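Local coordinates for uncharacterized protein (Bacteroides fragilis, PDB 3NNG) that is of unknown function but carries a calcium-bound F5/8 type C domain, a beta-sandwich module that in relatives often binds carbohydrate or membrane surfaces, at residues 66-71 and 154-159; 72-77 and 136-141. The protein carries 1 engineered substitution. All blocks are in the same frame, centred on the assembly; numbering follows the deposited sequence.

In the fold
From the N terminus, the chain runs along strand 63-68, turns a corner at residues 69 and 70 and enters strand 71-79, so the first halves of both contacts follow each other. Contact 2 closes first, when 136-141 on strand 124-144 packs against 72-77; contact 1 closes the wider loop when 154-159 on strand 148-159 meets 66-71. The two loops nest rather than cross. In-sheet pairing joins the contacts: 63-68 pairs with 124-144 (L68 N to K136 O 2.8 Å, probably a hydrogen bond) and 71-79 with 148-159. Together they illustrate how a sandwich is held: each contact crosses the interior, from 63-68 to 148-159 in contact 1 and from 71-79 to 124-144 in contact 2.

Contact 1 of 2, residues 66-71 and 154-159; sequences TVLDRP and INLYEK. Engineered in segment 154-159: E158 (natural residue Val).
R70 and E158 are brought together by differently shaped side chains: in R70, CG lies opposite the backbone N (chi1 166°) and the chain stays extended at chi2 and bends at chi3, whereas in E158, CG sits between the backbone N and the carbonyl carbon and the chain beyond it is extended. Approaching from opposite directions, the guanidinium and carboxylate meet nearly coplanar, their planes 20° apart. This is an end-on bidentate salt bridge. R70 NH1 donates to E158 OE1 at 3.0 Å, in an almost straight bond that lies in the guanidinium plane and uses the syn lone pair of the oxygen. R70 NH2 reaches E158 OE2 at 2.9 Å, also from the syn side but out of the carboxylate plane, and its N-H...O angle is more bent, at 154°. With one nitrogen on each oxygen, neither flat group can swivel without giving up a bond. E158 is an engineered residue, valine in the natural sequence, so the bridge belongs to this construct; R70 is solvent-exposed, which probably weakens the bridge relative to a buried one.

Deeper in, the contact becomes apolar, and one methyl of L156 serves two partners. L68 CD2 approaches L156 CD2 at 4.1 Å, the two side chains crossing obliquely, while T66 CG2 stands 4.3 Å from the same L156 CD2. The CA atoms of L68 and L156 are 10.0 Å apart, a spacing spanned by side chains, with no hydrogen bonds between the two backbones.

The surroundings continue this layering. Backbone hydrogen bonds tie T66 to F138 of strand 124-144 and V67 to S23 of strand 23-26, while L156 also packs on L74 and F77 of strand 71-79, beside which strand 148-159 runs antiparallel.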
loop_
_atom_site.group_PDB
_atom_site.type_symbol
_atom_site.label_atom_id
_atom_site.label_comp_id
_atom_site.label_asym_id
_atom_site.label_seq_id
_atom_site.Cartn_x
_atom_site.Cartn_y
_atom_site.Cartn_z
ATOM N N THR A 66 -5.849 4.091 3.030
ATOM C CA THR A 66 -5.502 5.253 3.841
ATOM C C THR A 66 -6.324 6.487 3.459
ATOM O O THR A 66 -6.493 6.806 2.272
ATOM C CB THR A 66 -3.982 5.585 3.783
ATOM O OG1 THR A 66 -3.704 6.714 4.624
ATOM C CG2 THR A 66 -3.540 5.904 2.350
ATOM N N VAL A 67 -6.865 7.152 4.474
ATOM C CA VAL A 67 -7.404 8.494 4.307
ATOM C C VAL A 67 -6.263 9.459 4.596
ATOM O O VAL A 67 -5.742 9.493 5.710
ATOM C CB VAL A 67 -8.551 8.773 5.306
ATOM C CG1 VAL A 67 -9.268 10.071 4.948
ATOM C CG2 VAL A 67 -9.534 7.610 5.335
ATOM N N LEU A 68 -5.844 10.214 3.585
ATOM C CA LEU A 68 -4.777 11.192 3.763
ATOM C C LEU A 68 -5.351 12.410 4.459
ATOM O O LEU A 68 -6.481 12.792 4.180
ATOM C CB LEU A 68 -4.173 11.583 2.404
ATOM C CG LEU A 68 -3.389 10.482 1.655
ATOM C CD1 LEU A 68 -4.290 9.361 1.153
ATOM C CD2 LEU A 68 -2.575 11.058 0.487
ATOM N N ASP A 69 -4.603 13.018 5.373
ATOM C CA ASP A 69 -5.082 14.267 5.974
ATOM C C ASP A 69 -4.855 15.440 5.017
ATOM O O ASP A 69 -5.658 16.365 4.965
ATOM C CB ASP A 69 -4.367 14.550 7.296
ATOM C CG ASP A 69 -2.853 14.588 7.142
ATOM O OD1 ASP A 69 -2.252 13.546 6.792
ATOM O OD2 ASP A 69 -2.264 15.659 7.379
ATOM N N ARG A 70 -3.752 15.398 4.269
ATOM C CA ARG A 70 -3.473 16.394 3.234
ATOM C C ARG A 70 -3.430 15.698 1.881
ATOM O O ARG A 70 -2.515 14.923 1.601
ATOM C CB ARG A 70 -2.134 17.096 3.493
ATOM C CG ARG A 70 -1.609 17.901 2.298
ATOM C CD ARG A 70 -0.216 18.526 2.561
ATOM N NE ARG A 70 0.856 17.532 2.623
ATOM C CZ ARG A 70 1.494 17.048 1.557
ATOM N NH1 ARG A 70 1.179 17.453 0.336
ATOM N NH2 ARG A 70 2.455 16.150 1.708
ATOM N N PRO A 71 -4.421 15.977 1.029
ATOM C CA PRO A 71 -4.443 15.371 -0.309
ATOM C C PRO A 71 -3.185 15.698 -1.112
ATOM O O PRO A 71 -2.601 16.780 -0.968
ATOM C CB PRO A 71 -5.661 16.001 -0.982
ATOM C CG PRO A 71 -6.436 16.682 0.086
ATOM C CD PRO A 71 -5.638 16.740 1.350
ATOM N N ILE A 154 4.519 0.760 3.417
ATOM C CA ILE A 154 4.031 1.378 2.198
ATOM C C ILE A 154 4.192 2.893 2.285
ATOM O O ILE A 154 4.034 3.485 3.352
ATOM C CB ILE A 154 2.561 1.061 1.943
ATOM C CG1 ILE A 154 2.159 1.586 0.559
ATOM C CG2 ILE A 154 1.672 1.655 3.069
ATOM C CD1 ILE A 154 0.828 1.034 0.074
ATOM N N ASN A 155 4.521 3.506 1.156
ATOM C CA ASN A 155 4.656 4.950 1.068
ATOM C C ASN A 155 3.945 5.466 -0.160
ATOM O O ASN A 155 3.793 4.742 -1.144
ATOM C CB ASN A 155 6.127 5.341 0.995
ATOM C CG ASN A 155 6.795 5.295 2.343
ATOM O OD1 ASN A 155 6.671 6.227 3.139
ATOM N ND2 ASN A 155 7.495 4.203 2.622
ATOM N N LEU A 156 3.500 6.714 -0.097
ATOM C CA LEU A 156 2.971 7.383 -1.276
ATOM C C LEU A 156 3.899 8.543 -1.575
ATOM O O LEU A 156 4.477 9.126 -0.652
ATOM C CB LEU A 156 1.541 7.881 -1.025
ATOM C CG LEU A 156 0.353 6.980 -1.377
ATOM C CD1 LEU A 156 0.623 5.515 -1.069
ATOM C CD2 LEU A 156 -0.948 7.468 -0.665
ATOM N N TYR A 157 4.042 8.884 -2.857
ATOM C CA TYR A 157 4.997 9.922 -3.272
ATOM C C TYR A 157 4.350 11.059 -4.045
ATOM O O TYR A 157 3.333 10.875 -4.739
ATOM C CB TYR A 157 6.126 9.308 -4.108
ATOM C CG TYR A 157 6.903 8.257 -3.348
ATOM C CD1 TYR A 157 6.533 6.927 -3.408
ATOM C CD2 TYR A 157 7.981 8.605 -2.532
ATOM C CE1 TYR A 157 7.231 5.953 -2.696
ATOM C CE2 TYR A 157 8.676 7.646 -1.808
ATOM C CZ TYR A 157 8.293 6.315 -1.898
ATOM O OH TYR A 157 8.964 5.333 -1.191
ATOM N N GLU A 158 4.955 12.237 -3.915
ATOM C CA GLU A 158 4.545 13.418 -4.661
ATOM C C GLU A 158 5.821 14.080 -5.186
ATOM O O GLU A 158 6.919 13.815 -4.679
ATOM C CB GLU A 158 3.787 14.381 -3.749
ATOM C CG GLU A 158 4.671 15.021 -2.691
ATOM C CD GLU A 158 3.873 15.766 -1.639
ATOM O OE1 GLU A 158 2.806 16.318 -1.978
ATOM O OE2 GLU A 158 4.314 15.795 -0.469
ATOM N N LYS A 159 5.684 14.914 -6.212
ATOM C CA LYS A 159 6.835 15.609 -6.787
ATOM C C LYS A 159 7.320 16.724 -5.885
ATOM O O LYS A 159 6.535 17.573 -5.443
ATOM C CB LYS A 159 6.534 16.140 -8.189
ATOM C CG LYS A 159 6.819 15.111 -9.279
ATOM C CD LYS A 159 6.471 15.631 -10.664
ATOM C CE LYS A 159 5.774 14.557 -11.493
ATOM N NZ LYS A 159 6.580 13.302 -11.621
#

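Contact 2 of 2, residues 72-77 and 136-141; sequences VTLTGF and KEFRIN
F138 and I140, alternate residues of strand 136-141, point toward L74 and F77 and supply this strand's side of the contact. The segment opens with K136 and E137, which together face R99 in a classic beta bulge; E137 also makes a salt bridge to R99, on the neighbouring strand 93-100.

F138 comes next and is wedged between two partners. L74 CD2 touches the edge of its ring, near the ring plane, with F138 CD2 at 3.8 Å and F138 CE2 at 4.0 Å. The far end of the same ring is directed at F77: F138 CZ sits over one face of the F77 ring, offset toward the rim, and is 4.0 Å from F77 CG. The pair is an edge-to-face stack, with ring centroids 5.6 Å apart and planes at 61°. The chi1 of F77 (70°), with CG between the backbone N and the carbonyl carbon, carries its ring to F138, which reaches across with CG anti to its own N.

R139 lies on the other face of the strand and makes a cation-pi interaction with W63. I140 returns to the core, its chain extended through CG1, and places CD1 obliquely against the F77 ring, 3.8 Å from F77 CE2. F77 thus meets F138 and I140 at once, and I96 of strand 93-100 packs against all three, extending the apolar cluster.

No hydrogen bond joins the two segments. Their axes pass 9.2 Å apart, with N-to-C directions 27° from parallel, which is the geometry of strands in facing layers that are nearly aligned. Interlocked aromatic and aliphatic side chains between such layers form the hydrophobic core of a beta sandwich, the jelly-roll-like fold of F5/8 type C, or discoidin, domains.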
loop_
_atom_site.group_PDB
_atom_site.type_symbol
_atom_site.label_atom_id
_atom_site.label_comp_id
_atom_site.label_asym_id
_atom_site.label_seq_id
_atom_site.Cartn_x
_atom_site.Cartn_y
_atom_site.Cartn_z
ATOM N N VAL A 72 -2.765 14.762 -1.951
ATOM C CA VAL A 72 -1.556 14.976 -2.724
ATOM C C VAL A 72 -1.767 14.689 -4.201
ATOM O O VAL A 72 -2.671 13.947 -4.597
ATOM C CB VAL A 72 -0.375 14.118 -2.222
ATOM C CG1 VAL A 72 -0.254 14.180 -0.695
ATOM C CG2 VAL A 72 -0.512 12.674 -2.697
ATOM N N THR A 73 -0.913 15.288 -5.013
ATOM C CA THR A 73 -0.833 14.906 -6.399
ATOM C C THR A 73 0.050 13.658 -6.450
ATOM O O THR A 73 1.269 13.745 -6.376
ATOM C CB THR A 73 -0.298 16.072 -7.231
ATOM O OG1 THR A 73 -1.255 17.134 -7.151
ATOM C CG2 THR A 73 -0.103 15.662 -8.688
ATOM N N LEU A 74 -0.589 12.497 -6.552
ATOM C CA LEU A 74 0.087 11.213 -6.356
ATOM C C LEU A 74 0.919 10.788 -7.555
ATOM O O LEU A 74 0.371 10.550 -8.635
ATOM C CB LEU A 74 -0.958 10.136 -6.059
ATOM C CG LEU A 74 -0.441 8.728 -5.806
ATOM C CD1 LEU A 74 0.550 8.754 -4.639
ATOM C CD2 LEU A 74 -1.605 7.776 -5.523
ATOM N N THR A 75 2.235 10.661 -7.359
ATOM C CA THR A 75 3.129 10.270 -8.452
ATOM C C THR A 75 3.461 8.773 -8.458
ATOM O O THR A 75 3.933 8.234 -9.452
ATOM C CB THR A 75 4.438 11.108 -8.470
ATOM O OG1 THR A 75 5.164 10.827 -9.672
ATOM C CG2 THR A 75 5.322 10.786 -7.265
ATOM N N GLY A 76 3.198 8.096 -7.353
ATOM C CA GLY A 76 3.428 6.665 -7.303
ATOM C C GLY A 76 3.373 6.190 -5.871
ATOM O O GLY A 76 3.075 6.975 -4.971
ATOM N N PHE A 77 3.664 4.909 -5.653
ATOM C CA PHE A 77 3.763 4.402 -4.302
ATOM C C PHE A 77 4.844 3.329 -4.255
ATOM O O PHE A 77 5.398 2.933 -5.289
ATOM C CB PHE A 77 2.411 3.841 -3.843
ATOM C CG PHE A 77 2.019 2.583 -4.542
ATOM C CD1 PHE A 77 1.445 2.624 -5.806
ATOM C CD2 PHE A 77 2.240 1.356 -3.949
ATOM C CE1 PHE A 77 1.090 1.453 -6.462
ATOM C CE2 PHE A 77 1.903 0.183 -4.593
ATOM C CZ PHE A 77 1.318 0.231 -5.854
ATOM N N LYS A 136 -7.368 12.114 -1.929
ATOM C CA LYS A 136 -7.702 12.214 -0.494
ATOM C C LYS A 136 -7.718 10.840 0.169
ATOM O O LYS A 136 -7.413 10.711 1.352
ATOM C CB LYS A 136 -9.053 12.918 -0.289
ATOM C CG LYS A 136 -9.452 13.184 1.179
ATOM C CD LYS A 136 -8.361 13.950 1.901
ATOM C CE LYS A 136 -8.868 14.654 3.149
ATOM N NZ LYS A 136 -9.169 13.775 4.304
ATOM N N GLU A 137 -8.060 9.815 -0.607
ATOM C CA GLU A 137 -8.089 8.438 -0.117
ATOM C C GLU A 137 -7.426 7.477 -1.132
ATOM O O GLU A 137 -7.610 7.616 -2.342
ATOM C CB GLU A 137 -9.545 8.027 0.154
ATOM C CG GLU A 137 -9.720 6.838 1.067
ATOM C CD GLU A 137 -11.142 6.730 1.617
ATOM O OE1 GLU A 137 -11.996 7.559 1.210
ATOM O OE2 GLU A 137 -11.396 5.816 2.447
ATOM N N PHE A 138 -6.663 6.508 -0.634
ATOM C CA PHE A 138 -5.915 5.576 -1.477
ATOM C C PHE A 138 -6.191 4.167 -0.991
ATOM O O PHE A 138 -6.099 3.900 0.206
ATOM C CB PHE A 138 -4.416 5.889 -1.369
ATOM C CG PHE A 138 -3.494 4.856 -1.996
ATOM C CD1 PHE A 138 -3.160 3.698 -1.318
ATOM C CD2 PHE A 138 -2.887 5.098 -3.225
ATOM C CE1 PHE A 138 -2.288 2.767 -1.867
ATOM C CE2 PHE A 138 -2.021 4.177 -3.791
ATOM C CZ PHE A 138 -1.707 3.004 -3.106
ATOM N N ARG A 139 -6.550 3.272 -1.912
ATOM C CA ARG A 139 -6.717 1.854 -1.579
ATOM C C ARG A 139 -5.876 0.973 -2.487
ATOM O O ARG A 139 -5.834 1.183 -3.704
ATOM C CB ARG A 139 -8.183 1.410 -1.666
ATOM C CG ARG A 139 -8.411 -0.039 -1.153
ATOM C CD ARG A 139 -9.898 -0.335 -0.854
ATOM N NE ARG A 139 -10.466 0.607 0.110
ATOM C CZ ARG A 139 -11.599 0.398 0.789
ATOM N NH1 ARG A 139 -12.287 -0.725 0.622
ATOM N NH2 ARG A 139 -12.051 1.313 1.636
ATOM N N ILE A 140 -5.220 -0.023 -1.900
ATOM C CA ILE A 140 -4.557 -1.039 -2.695
ATOM C C ILE A 140 -5.219 -2.410 -2.526
ATOM O O ILE A 140 -5.191 -2.996 -1.445
ATOM C CB ILE A 140 -3.026 -1.081 -2.420
ATOM C CG1 ILE A 140 -2.343 -2.156 -3.267
ATOM C CG2 ILE A 140 -2.731 -1.268 -0.937
ATOM C CD1 ILE A 140 -0.808 -2.057 -3.266
ATOM N N ASN A 141 -5.839 -2.902 -3.596
ATOM C CA ASN A 141 -6.434 -4.237 -3.609
ATOM C C ASN A 141 -5.391 -5.258 -4.049
ATOM O O ASN A 141 -4.969 -5.252 -5.219
ATOM C CB ASN A 141 -7.642 -4.275 -4.552
ATOM C CG ASN A 141 -8.807 -3.443 -4.034
ATOM O OD1 ASN A 141 -9.233 -3.612 -2.891
ATOM N ND2 ASN A 141 -9.321 -2.533 -4.867
#